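PDB 6J3F: glutathione S-transferase from Ceriporiopsis subvermispora, which binds glutathione and, as a member of the etherase-like glutathione S-transferases, probably conjugates its thiol to electrophilic substrates. Local coordinates for residues N23-R28 with E251-A256; D17-P22 with T40-Y45; I55-T60 with G80-D85. All blocks are in the same frame, centred on the assembly; numbering follows the deposited sequence.

In the fold
The three contacts surround one glutathione molecule, and each holds residues that touch it. Interactions 1 and 2 are neighbours, their centres about 9 Å apart: R28 NH2 lies 2.9 Å from T40 OG1, a probable hydrogen bond, and V253 CG2 packs 3.6 Å from A19 CB. Together they tie helix 22-34, the loop before it and strand 38-42 to the C-terminal tail. Interaction 3 stands apart, its centre about 18 Å from that of interaction 1 and about 17 Å from that of interaction 2, at the other outer strand of the same sheet. Glutathione bridges the gap: K26 and D85 bind its gamma-glutamyl end, while Y45 of interaction 2 lies beside its glycine carboxylate.

Interaction 1 (N23-R28 with E251-A256); sequences NTWKTR and EVVPDA. With GSH (glutathione), chain C; EDO (1,2-ethanediol), chain H.
R28 lies against V252, V253 and P254, where the C-terminal tail folds back onto helix 22-34 of the thioredoxin-like domain, the helix that carries the glutathione-binding N23 and K26. Its CB points toward the tail, and CG, anti to the backbone N (chi1 178°), passes V252 O at 3.9 Å. CD comes nearer, 3.6 Å from V252 O, and also lies over one face of the W25 ring. There the chain bends, NE passes V253 CG2 at 3.9 Å, and the guanidinium takes V253 CG1 over one face. R28 NH1 ends 3.6 Å from V253 CG1; R28 NH1 is also 3.7 Å from P254 CD. These tail contacts are van der Waals; NH2 forms a salt bridge to D9 and also bonds T40. W25 presents its six-membered ring to the tail: V252 N sits at the ring edge, 3.9 Å from CH2, and E251 CG is equally close to that atom. Two residues before R28, K26 NZ donates to N23 OD1 in the carbonyl plane (2.9 Å) and to glutathione O12 (3.1 Å). Around the contact, I216 of helix 206-222 packs on W25 and E251, F7 of strand 5-9 touches R28, and strand 38-42 sets W42 against R28.

Interaction 2 (D17-P22 with T40-Y45); sequences DKAWSP and TIWVEY. With GSH (glutathione), chain C; EDO (1,2-ethanediol), chain D.
K18 lays its aliphatic chain and ammonium over the indole of W42, a cation-pi contact made with a positive-phi lysine in the loop leading to helix 22-34 of the thioredoxin-like domain. CE stands 4.0 Å from the centroid of the five-membered ring, only 4° off its normal, and NZ lies 4.6 Å from that centroid. CG anti to the carbonyl carbon (chi1 -61°) and bends farther out bring the chain across the indole, while CB covers the six-membered ring near CH2. T40 CG2 packs on the opposite face, sandwiching the indole, and W42 CH2 lies 4.3 Å from A19 CB. A leucine in place of W42 would probably cost the K18 ammonium its pi partner and open a gap beside A19 CB. The loop is shaped by an Asx turn in which D17 OD1 accepts from A19 N, met from above the carboxylate plane; OD1 also bonds T15 and pairs with R220. Y45 borders the ligand pocket, where its ring edge lies near the glycine end of glutathione and its OH bonds an ethanediol, probably from the crystallisation liquor. W20 and Y45 meet edge to edge: W20 CZ2 is 3.7 Å from Y45 CE1, and W20 CH2 sits 3.3 Å from Y45 OH.

Interaction 3 (I55-T60 with G80-D85); sequences IGAEPT and GKTISD. With GSH (glutathione), chain C.
Two hydroxyls of strand 81-84, an outer strand of the thioredoxin-like sheet, bind carbonyls of the loop I55-T60. T82 OG1 donates to I55 O at 3.0 Å almost straight on, with a C=O...donor angle of 166°; OG1 also bonds H75. S84 OG donates to E58 O at 2.9 Å from above the carbonyl plane, at 116°. The S84 hydroxyl is set between the backbone N and carbonyl carbon (chi1 57°), a rotation that aims it at the loop. T82 and S84, two residues apart on the strand, thus grip successive parts of the loop from the same side. Water carries two further links: one molecule accepts from E58 N and donates to T82 O, and another donates to T60 O and D85 OD2. The apolar contacts fill in between. T82 CG2 packs 3.5 Å from A57 CA and touches A57 CB, while T60 CG2 sits 3.7 Å from D85 CB. At the ligand end, D85 OD2 accepts a hydrogen bond from glutathione N1 at 2.8 Å, holding the gamma-glutamyl amino group. G56 ends helix 48-55 in a Schellman motif, turning the chain into this loop. Behind the contact, V73 of the adjacent strand 73-76 touches I55, A57, T82 and S84; the I83 side chain packs on A88, I89 and Y92 of helix 86-96, whose N-cap is D85, and T60 leads into strand 61-63.

Interaction 1 (N23-R28 with E251-A256)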
loop_
_atom_site.group_PDB
_atom_site.type_symbol
_atom_site.label_atom_id
_atom_site.label_comp_id
_atom_site.label_asym_id
_atom_site.label_seq_id
_atom_site.Cartn_x
_atom_site.Cartn_y
_atom_site.Cartn_z
ATOM N N ASN A 23 13.176 -1.102 12.421
ATOM C CA ASN A 23 13.787 -1.140 11.098
ATOM C C ASN A 23 15.011 -2.042 11.072
ATOM O O ASN A 23 15.248 -2.728 10.064
ATOM C CB ASN A 23 14.145 0.269 10.620
ATOM C CG ASN A 23 12.918 1.070 10.173
ATOM O OD1 ASN A 23 12.254 0.730 9.191
ATOM N ND2 ASN A 23 12.622 2.147 10.889
ATOM N N THR A 24 15.802 -2.073 12.153
ATOM C CA THR A 24 16.955 -2.969 12.113
ATOM C C THR A 24 16.549 -4.411 12.355
ATOM O O THR A 24 17.201 -5.322 11.838
ATOM C CB THR A 24 18.034 -2.565 13.120
ATOM O OG1 THR A 24 17.580 -2.801 14.462
ATOM C CG2 THR A 24 18.390 -1.113 12.932
ATOM N N TRP A 25 15.480 -4.644 13.121
ATOM C CA TRP A 25 15.019 -6.018 13.258
ATOM C C TRP A 25 14.592 -6.585 11.912
ATOM O O TRP A 25 14.803 -7.777 11.654
ATOM C CB TRP A 25 13.885 -6.115 14.274
ATOM C CG TRP A 25 14.364 -6.514 15.630
ATOM C CD1 TRP A 25 14.475 -5.716 16.737
ATOM C CD2 TRP A 25 14.831 -7.808 16.023
ATOM N NE1 TRP A 25 14.970 -6.443 17.796
ATOM C CE2 TRP A 25 15.188 -7.732 17.385
ATOM C CE3 TRP A 25 14.969 -9.030 15.358
ATOM C CZ2 TRP A 25 15.681 -8.827 18.089
ATOM C CZ3 TRP A 25 15.458 -10.119 16.063
ATOM C CH2 TRP A 25 15.805 -10.008 17.416
ATOM N N LYS A 26 14.030 -5.759 11.026
ATOM C CA LYS A 26 13.699 -6.272 9.698
ATOM C C LYS A 26 14.924 -6.895 9.048
ATOM O O LYS A 26 14.858 -8.018 8.531
ATOM C CB LYS A 26 13.112 -5.173 8.814
ATOM C CG LYS A 26 11.686 -4.814 9.160
ATOM C CD LYS A 26 11.143 -3.776 8.202
ATOM C CE LYS A 26 11.780 -2.427 8.438
ATOM N NZ LYS A 26 11.520 -1.445 7.355
ATOM N N THR A 27 16.070 -6.192 9.109
ATOM C CA THR A 27 17.328 -6.726 8.576
ATOM C C THR A 27 17.922 -7.804 9.480
ATOM O O THR A 27 18.544 -8.739 8.977
ATOM C CB THR A 27 18.351 -5.598 8.362
ATOM O OG1 THR A 27 17.812 -4.627 7.457
ATOM C CG2 THR A 27 19.650 -6.135 7.759
ATOM N N ARG A 28 17.746 -7.710 10.805
ATOM C CA ARG A 28 18.255 -8.770 11.670
ATOM C C ARG A 28 17.489 -10.069 11.453
ATOM O O ARG A 28 18.096 -11.141 11.358
ATOM C CB ARG A 28 18.201 -8.364 13.135
ATOM C CG ARG A 28 18.678 -9.479 14.027
ATOM C CD ARG A 28 18.699 -9.098 15.489
ATOM N NE ARG A 28 19.627 -8.014 15.785
ATOM C CZ ARG A 28 20.953 -8.132 15.824
ATOM N NH1 ARG A 28 21.545 -9.290 15.557
ATOM N NH2 ARG A 28 21.694 -7.076 16.129
ATOM N N GLU A 251 14.585 -14.939 15.788
ATOM C CA GLU A 251 14.537 -13.820 16.729
ATOM C C GLU A 251 15.722 -13.925 17.692
ATOM O O GLU A 251 15.585 -14.158 18.896
ATOM C CB GLU A 251 13.214 -13.806 17.476
ATOM C CG GLU A 251 13.029 -12.561 18.283
ATOM C CD GLU A 251 11.834 -12.634 19.179
ATOM O OE1 GLU A 251 11.874 -11.987 20.246
ATOM O OE2 GLU A 251 10.859 -13.338 18.824
ATOM N N VAL A 252 16.912 -13.738 17.129
ATOM C CA VAL A 252 18.159 -14.042 17.819
ATOM C C VAL A 252 19.165 -12.927 17.571
ATOM O O VAL A 252 19.388 -12.513 16.426
ATOM C CB VAL A 252 18.732 -15.396 17.360
ATOM C CG1 VAL A 252 17.889 -16.528 17.915
ATOM C CG2 VAL A 252 18.737 -15.465 15.847
ATOM N N VAL A 253 19.766 -12.438 18.645
ATOM C CA VAL A 253 20.958 -11.613 18.512
ATOM C C VAL A 253 22.142 -12.527 18.788
ATOM O O VAL A 253 22.452 -12.783 19.965
ATOM C CB VAL A 253 20.930 -10.418 19.466
ATOM C CG1 VAL A 253 22.086 -9.496 19.141
ATOM C CG2 VAL A 253 19.604 -9.700 19.341
ATOM N N PRO A 254 22.813 -13.047 17.749
ATOM C CA PRO A 254 23.868 -14.045 17.971
ATOM C C PRO A 254 24.967 -13.485 18.858
ATOM O O PRO A 254 25.339 -12.317 18.751
ATOM C CB PRO A 254 24.379 -14.344 16.554
ATOM C CG PRO A 254 23.270 -13.929 15.642
ATOM C CD PRO A 254 22.656 -12.732 16.316
ATOM N N ASP A 255 25.470 -14.335 19.757
ATOM C CA ASP A 255 26.388 -13.866 20.790
ATOM C C ASP A 255 27.626 -13.228 20.168
ATOM O O ASP A 255 28.035 -12.132 20.570
ATOM C CB ASP A 255 26.765 -15.021 21.722
ATOM C CG ASP A 255 25.568 -15.548 22.531
ATOM O OD1 ASP A 255 24.645 -14.757 22.853
ATOM O OD2 ASP A 255 25.556 -16.760 22.849
ATOM N N ALA A 256 28.209 -13.890 19.165
ATOM C CA ALA A 256 29.346 -13.388 18.369
ATOM C C ALA A 256 30.361 -12.537 19.151
ATOM O O ALA A 256 30.804 -12.908 20.240
ATOM C CB ALA A 256 28.824 -12.592 17.154
HETATM N N1 GSH C . 13.390 3.207 5.371
HETATM C CA1 GSH C . 14.395 2.888 6.366
HETATM C C1 GSH C . 14.571 1.390 6.466
HETATM O O11 GSH C . 15.720 0.923 6.679
HETATM O O12 GSH C . 13.566 0.655 6.319
HETATM C CB1 GSH C . 14.008 3.518 7.703
HETATM C CG1 GSH C . 15.130 3.324 8.713
HETATM C CD1 GSH C . 14.968 4.182 9.950
HETATM O OE1 GSH C . 14.183 5.118 9.969
HETATM N N2 GSH C . 15.741 3.838 10.975
HETATM C CA2 GSH C . 15.806 4.605 12.207
HETATM C C2 GSH C . 16.960 5.576 12.236
HETATM O O2 GSH C . 18.100 5.179 12.067
HETATM C CB2 GSH C . 15.914 3.650 13.393
HETATM S SG2 GSH C . 14.365 2.758 13.697
HETATM N N3 GSH C . 16.683 6.862 12.452
HETATM C CA3 GSH C . 17.727 7.870 12.535
HETATM C C3 GSH C . 17.269 9.185 13.139
HETATM O O31 GSH C . 16.078 9.307 13.528
HETATM O O32 GSH C . 18.107 10.115 13.233
HETATM C C1 EDO H . 9.392 6.007 10.723
HETATM O O1 EDO H . 8.307 6.669 10.058
HETATM C C2 EDO H . 9.964 4.878 9.863
HETATM O O2 EDO H . 11.204 4.469 10.454
#

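Interaction 2 (D17-P22 with T40-Y45)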
loop_
_atom_site.group_PDB
_atom_site.type_symbol
_atom_site.label_atom_id
_atom_site.label_comp_id
_atom_site.label_asym_id
_atom_site.label_seq_id
_atom_site.Cartn_x
_atom_site.Cartn_y
_atom_site.Cartn_z
ATOM N N ASP A 17 19.606 -8.344 25.143
ATOM C CA ASP A 17 20.435 -8.428 23.940
ATOM C C ASP A 17 20.623 -7.087 23.240
ATOM O O ASP A 17 21.369 -7.027 22.257
ATOM C CB ASP A 17 19.853 -9.442 22.953
ATOM C CG ASP A 17 18.428 -9.104 22.515
ATOM O OD1 ASP A 17 17.970 -7.958 22.685
ATOM O OD2 ASP A 17 17.758 -9.994 21.973
ATOM N N LYS A 18 19.955 -6.030 23.702
ATOM C CA LYS A 18 20.097 -4.643 23.276
ATOM C C LYS A 18 19.343 -4.350 21.975
ATOM O O LYS A 18 19.246 -3.181 21.596
ATOM C CB LYS A 18 21.571 -4.208 23.114
ATOM C CG LYS A 18 22.385 -4.308 24.399
ATOM C CD LYS A 18 23.876 -4.470 24.118
ATOM C CE LYS A 18 24.520 -3.156 23.691
ATOM N NZ LYS A 18 25.834 -2.919 24.364
ATOM N N ALA A 19 18.796 -5.350 21.288
ATOM C CA ALA A 19 18.120 -5.124 20.015
ATOM C C ALA A 19 16.661 -4.746 20.243
ATOM O O ALA A 19 15.909 -5.479 20.893
ATOM C CB ALA A 19 18.209 -6.364 19.121
ATOM N N TRP A 20 16.259 -3.610 19.685
ATOM C CA TRP A 20 14.886 -3.128 19.809
ATOM C C TRP A 20 14.326 -2.510 18.534
ATOM O O TRP A 20 13.104 -2.441 18.401
ATOM C CB TRP A 20 14.803 -2.081 20.909
ATOM C CG TRP A 20 15.619 -0.906 20.533
ATOM C CD1 TRP A 20 16.957 -0.740 20.744
ATOM C CD2 TRP A 20 15.172 0.256 19.833
ATOM N NE1 TRP A 20 17.366 0.467 20.232
ATOM C CE2 TRP A 20 16.288 1.103 19.676
ATOM C CE3 TRP A 20 13.933 0.673 19.332
ATOM C CZ2 TRP A 20 16.204 2.337 19.026
ATOM C CZ3 TRP A 20 13.849 1.892 18.687
ATOM C CH2 TRP A 20 14.978 2.714 18.542
ATOM N N SER A 21 15.154 -2.039 17.606
ATOM C CA SER A 21 14.668 -1.189 16.527
ATOM C C SER A 21 13.710 -1.951 15.609
ATOM O O SER A 21 13.972 -3.104 15.250
ATOM C CB SER A 21 15.843 -0.649 15.715
ATOM O OG SER A 21 15.392 0.131 14.627
ATOM N N PRO A 22 12.597 -1.330 15.202
ATOM C CA PRO A 22 11.743 -1.985 14.203
ATOM C C PRO A 22 12.428 -2.127 12.853
ATOM O O PRO A 22 12.291 -3.172 12.199
ATOM C CB PRO A 22 10.523 -1.054 14.139
ATOM C CG PRO A 22 11.084 0.298 14.514
ATOM C CD PRO A 22 12.067 -0.009 15.590
ATOM N N THR A 40 27.136 -7.653 14.654
ATOM C CA THR A 40 26.499 -6.384 14.977
ATOM C C THR A 40 27.540 -5.407 15.525
ATOM O O THR A 40 28.455 -5.799 16.256
ATOM C CB THR A 40 25.375 -6.579 15.998
ATOM O OG1 THR A 40 24.439 -7.560 15.521
ATOM C CG2 THR A 40 24.639 -5.255 16.255
ATOM N N ILE A 41 27.434 -4.137 15.141
ATOM C CA ILE A 41 28.188 -3.086 15.811
ATOM C C ILE A 41 27.237 -1.940 16.146
ATOM O O ILE A 41 26.528 -1.433 15.270
ATOM C CB ILE A 41 29.419 -2.627 14.995
ATOM C CG1 ILE A 41 29.125 -1.597 13.941
ATOM C CG2 ILE A 41 30.085 -3.792 14.235
ATOM C CD1 ILE A 41 30.375 -1.389 13.164
ATOM N N TRP A 42 27.205 -1.563 17.425
ATOM C CA TRP A 42 26.165 -0.710 17.985
ATOM C C TRP A 42 26.516 0.765 17.847
ATOM O O TRP A 42 27.624 1.181 18.190
ATOM C CB TRP A 42 25.942 -1.051 19.456
ATOM C CG TRP A 42 25.621 -2.487 19.675
ATOM C CD1 TRP A 42 26.487 -3.464 20.066
ATOM C CD2 TRP A 42 24.341 -3.124 19.513
ATOM N NE1 TRP A 42 25.830 -4.671 20.155
ATOM C CE2 TRP A 42 24.512 -4.490 19.821
ATOM C CE3 TRP A 42 23.072 -2.673 19.137
ATOM C CZ2 TRP A 42 23.456 -5.410 19.771
ATOM C CZ3 TRP A 42 22.021 -3.595 19.085
ATOM C CH2 TRP A 42 22.224 -4.943 19.402
ATOM N N VAL A 43 25.555 1.554 17.380
ATOM C CA VAL A 43 25.722 2.984 17.156
ATOM C C VAL A 43 24.568 3.715 17.832
ATOM O O VAL A 43 23.397 3.370 17.615
ATOM C CB VAL A 43 25.737 3.323 15.654
ATOM C CG1 VAL A 43 26.072 4.773 15.455
ATOM C CG2 VAL A 43 26.672 2.392 14.886
ATOM N N GLU A 44 24.893 4.722 18.641
ATOM C CA GLU A 44 23.875 5.595 19.202
ATOM C C GLU A 44 23.332 6.505 18.108
ATOM O O GLU A 44 24.018 6.798 17.123
ATOM C CB GLU A 44 24.452 6.435 20.355
ATOM C CG GLU A 44 25.197 5.632 21.428
ATOM C CD GLU A 44 24.268 4.912 22.408
ATOM O OE1 GLU A 44 23.061 5.243 22.456
ATOM O OE2 GLU A 44 24.746 4.016 23.140
ATOM N N TYR A 45 22.084 6.947 18.285
ATOM C CA TYR A 45 21.414 7.836 17.345
ATOM C C TYR A 45 22.307 8.992 16.913
ATOM O O TYR A 45 22.569 9.130 15.711
ATOM C CB TYR A 45 20.110 8.386 17.926
ATOM C CG TYR A 45 18.854 7.585 17.609
ATOM C CD1 TYR A 45 18.476 6.508 18.398
ATOM C CD2 TYR A 45 18.030 7.936 16.546
ATOM C CE1 TYR A 45 17.323 5.782 18.121
ATOM C CE2 TYR A 45 16.867 7.222 16.258
ATOM C CZ TYR A 45 16.521 6.146 17.048
ATOM O OH TYR A 45 15.374 5.436 16.786
HETATM N N1 GSH C . 13.390 3.207 5.371
HETATM C CA1 GSH C . 14.395 2.888 6.366
HETATM C C1 GSH C . 14.571 1.390 6.466
HETATM O O11 GSH C . 15.720 0.923 6.679
HETATM O O12 GSH C . 13.566 0.655 6.319
HETATM C CB1 GSH C . 14.008 3.518 7.703
HETATM C CG1 GSH C . 15.130 3.324 8.713
HETATM C CD1 GSH C . 14.968 4.182 9.950
HETATM O OE1 GSH C . 14.183 5.118 9.969
HETATM N N2 GSH C . 15.741 3.838 10.975
HETATM C CA2 GSH C . 15.806 4.605 12.207
HETATM C C2 GSH C . 16.960 5.576 12.236
HETATM O O2 GSH C . 18.100 5.179 12.067
HETATM C CB2 GSH C . 15.914 3.650 13.393
HETATM S SG2 GSH C . 14.365 2.758 13.697
HETATM N N3 GSH C . 16.683 6.862 12.452
HETATM C CA3 GSH C . 17.727 7.870 12.535
HETATM C C3 GSH C . 17.269 9.185 13.139
HETATM O O31 GSH C . 16.078 9.307 13.528
HETATM O O32 GSH C . 18.107 10.115 13.233
HETATM C C1 EDO D . 11.109 4.656 15.056
HETATM O O1 EDO D . 9.986 4.788 14.178
HETATM C C2 EDO D . 12.259 5.436 14.447
HETATM O O2 EDO D . 13.477 5.114 15.132
#

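Interaction 3 (I55-T60 with G80-D85)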
loop_
_atom_site.group_PDB
_atom_site.type_symbol
_atom_site.label_atom_id
_atom_site.label_comp_id
_atom_site.label_asym_id
_atom_site.label_seq_id
_atom_site.Cartn_x
_atom_site.Cartn_y
_atom_site.Cartn_z
ATOM N N ILE A 55 31.728 5.166 6.572
ATOM C CA ILE A 55 31.767 3.891 5.876
ATOM C C ILE A 55 31.093 3.955 4.510
ATOM O O ILE A 55 30.868 2.911 3.898
ATOM C CB ILE A 55 31.130 2.790 6.730
ATOM C CG1 ILE A 55 29.624 3.058 6.865
ATOM C CG2 ILE A 55 31.847 2.700 8.080
ATOM C CD1 ILE A 55 28.867 1.988 7.596
ATOM N N GLY A 56 30.746 5.146 4.027
ATOM C CA GLY A 56 30.170 5.265 2.698
ATOM C C GLY A 56 28.748 4.752 2.549
ATOM O O GLY A 56 28.368 4.283 1.466
ATOM N N ALA A 57 27.942 4.827 3.602
ATOM C CA ALA A 57 26.539 4.444 3.502
ATOM C C ALA A 57 25.730 5.572 2.869
ATOM O O ALA A 57 25.872 6.741 3.240
ATOM C CB ALA A 57 25.992 4.103 4.888
ATOM N N GLU A 58 24.897 5.224 1.904
ATOM C CA GLU A 58 23.944 6.179 1.364
ATOM C C GLU A 58 22.982 6.673 2.443
ATOM O O GLU A 58 22.580 5.916 3.332
ATOM C CB GLU A 58 23.110 5.537 0.268
ATOM C CG GLU A 58 23.530 5.787 -1.127
ATOM C CD GLU A 58 22.340 5.607 -2.041
ATOM O OE1 GLU A 58 21.593 6.598 -2.245
ATOM O OE2 GLU A 58 22.120 4.460 -2.492
ATOM N N PRO A 59 22.556 7.923 2.362
ATOM C CA PRO A 59 21.363 8.335 3.111
ATOM C C PRO A 59 20.116 7.706 2.498
ATOM O O PRO A 59 20.000 7.590 1.277
ATOM C CB PRO A 59 21.361 9.860 2.960
ATOM C CG PRO A 59 22.091 10.103 1.659
ATOM C CD PRO A 59 23.123 9.009 1.548
ATOM N N THR A 60 19.166 7.319 3.352
ATOM C CA THR A 60 17.983 6.600 2.889
ATOM C C THR A 60 16.865 7.505 2.396
ATOM O O THR A 60 15.915 7.002 1.793
ATOM C CB THR A 60 17.434 5.691 3.984
ATOM O OG1 THR A 60 17.216 6.452 5.180
ATOM C CG2 THR A 60 18.414 4.584 4.267
ATOM N N GLY A 80 32.913 -5.370 -0.729
ATOM C CA GLY A 80 33.219 -3.959 -0.591
ATOM C C GLY A 80 32.039 -3.002 -0.597
ATOM O O GLY A 80 32.260 -1.785 -0.601
ATOM N N LYS A 81 30.795 -3.493 -0.585
ATOM C CA LYS A 81 29.638 -2.616 -0.736
ATOM C C LYS A 81 28.970 -2.287 0.603
ATOM O O LYS A 81 28.927 -3.102 1.530
ATOM C CB LYS A 81 28.607 -3.211 -1.705
ATOM C CG LYS A 81 28.830 -2.866 -3.202
ATOM C CD LYS A 81 29.720 -1.625 -3.476
ATOM C CE LYS A 81 29.135 -0.241 -3.053
ATOM N NZ LYS A 81 30.188 0.865 -3.075
ATOM N N THR A 82 28.469 -1.061 0.695
ATOM C CA THR A 82 27.728 -0.593 1.859
ATOM C C THR A 82 26.286 -0.331 1.438
ATOM O O THR A 82 26.042 0.388 0.461
ATOM C CB THR A 82 28.382 0.665 2.444
ATOM O OG1 THR A 82 29.729 0.360 2.824
ATOM C CG2 THR A 82 27.646 1.124 3.662
ATOM N N ILE A 83 25.333 -0.941 2.139
ATOM C CA ILE A 83 23.928 -0.863 1.750
ATOM C C ILE A 83 23.114 -0.340 2.920
ATOM O O ILE A 83 23.232 -0.832 4.049
ATOM C CB ILE A 83 23.379 -2.216 1.268
ATOM C CG1 ILE A 83 24.164 -2.698 0.048
ATOM C CG2 ILE A 83 21.908 -2.096 0.912
ATOM C CD1 ILE A 83 25.216 -3.691 0.386
ATOM N N SER A 84 22.283 0.649 2.640
ATOM C CA SER A 84 21.420 1.260 3.623
ATOM C C SER A 84 19.977 1.045 3.204
ATOM O O SER A 84 19.677 0.927 2.011
ATOM C CB SER A 84 21.716 2.755 3.748
ATOM O OG SER A 84 21.569 3.379 2.486
ATOM N N ASP A 85 19.099 1.018 4.210
ATOM C CA ASP A 85 17.662 0.787 4.095
ATOM C C ASP A 85 17.387 -0.706 4.077
ATOM O O ASP A 85 17.919 -1.424 3.225
ATOM C CB ASP A 85 17.047 1.452 2.855
ATOM C CG ASP A 85 15.527 1.363 2.843
ATOM O OD1 ASP A 85 15.003 0.260 2.589
ATOM O OD2 ASP A 85 14.860 2.399 3.091
HETATM N N1 GSH C . 13.390 3.207 5.371
HETATM C CA1 GSH C . 14.395 2.888 6.366
HETATM C C1 GSH C . 14.571 1.390 6.466
HETATM O O11 GSH C . 15.720 0.923 6.679
HETATM O O12 GSH C . 13.566 0.655 6.319
HETATM C CB1 GSH C . 14.008 3.518 7.703
HETATM C CG1 GSH C . 15.130 3.324 8.713
HETATM C CD1 GSH C . 14.968 4.182 9.950
HETATM O OE1 GSH C . 14.183 5.118 9.969
HETATM N N2 GSH C . 15.741 3.838 10.975
HETATM C CA2 GSH C . 15.806 4.605 12.207
HETATM C C2 GSH C . 16.960 5.576 12.236
HETATM O O2 GSH C . 18.100 5.179 12.067
HETATM C CB2 GSH C . 15.914 3.650 13.393
HETATM S SG2 GSH C . 14.365 2.758 13.697
HETATM N N3 GSH C . 16.683 6.862 12.452
HETATM C CA3 GSH C . 17.727 7.870 12.535
HETATM C C3 GSH C . 17.269 9.185 13.139
HETATM O O31 GSH C . 16.078 9.307 13.528
HETATM O O32 GSH C . 18.107 10.115 13.233
HETATM O O HOH W 1 24.908 2.592 1.402
HETATM O O HOH W 2 15.196 4.238 1.115
#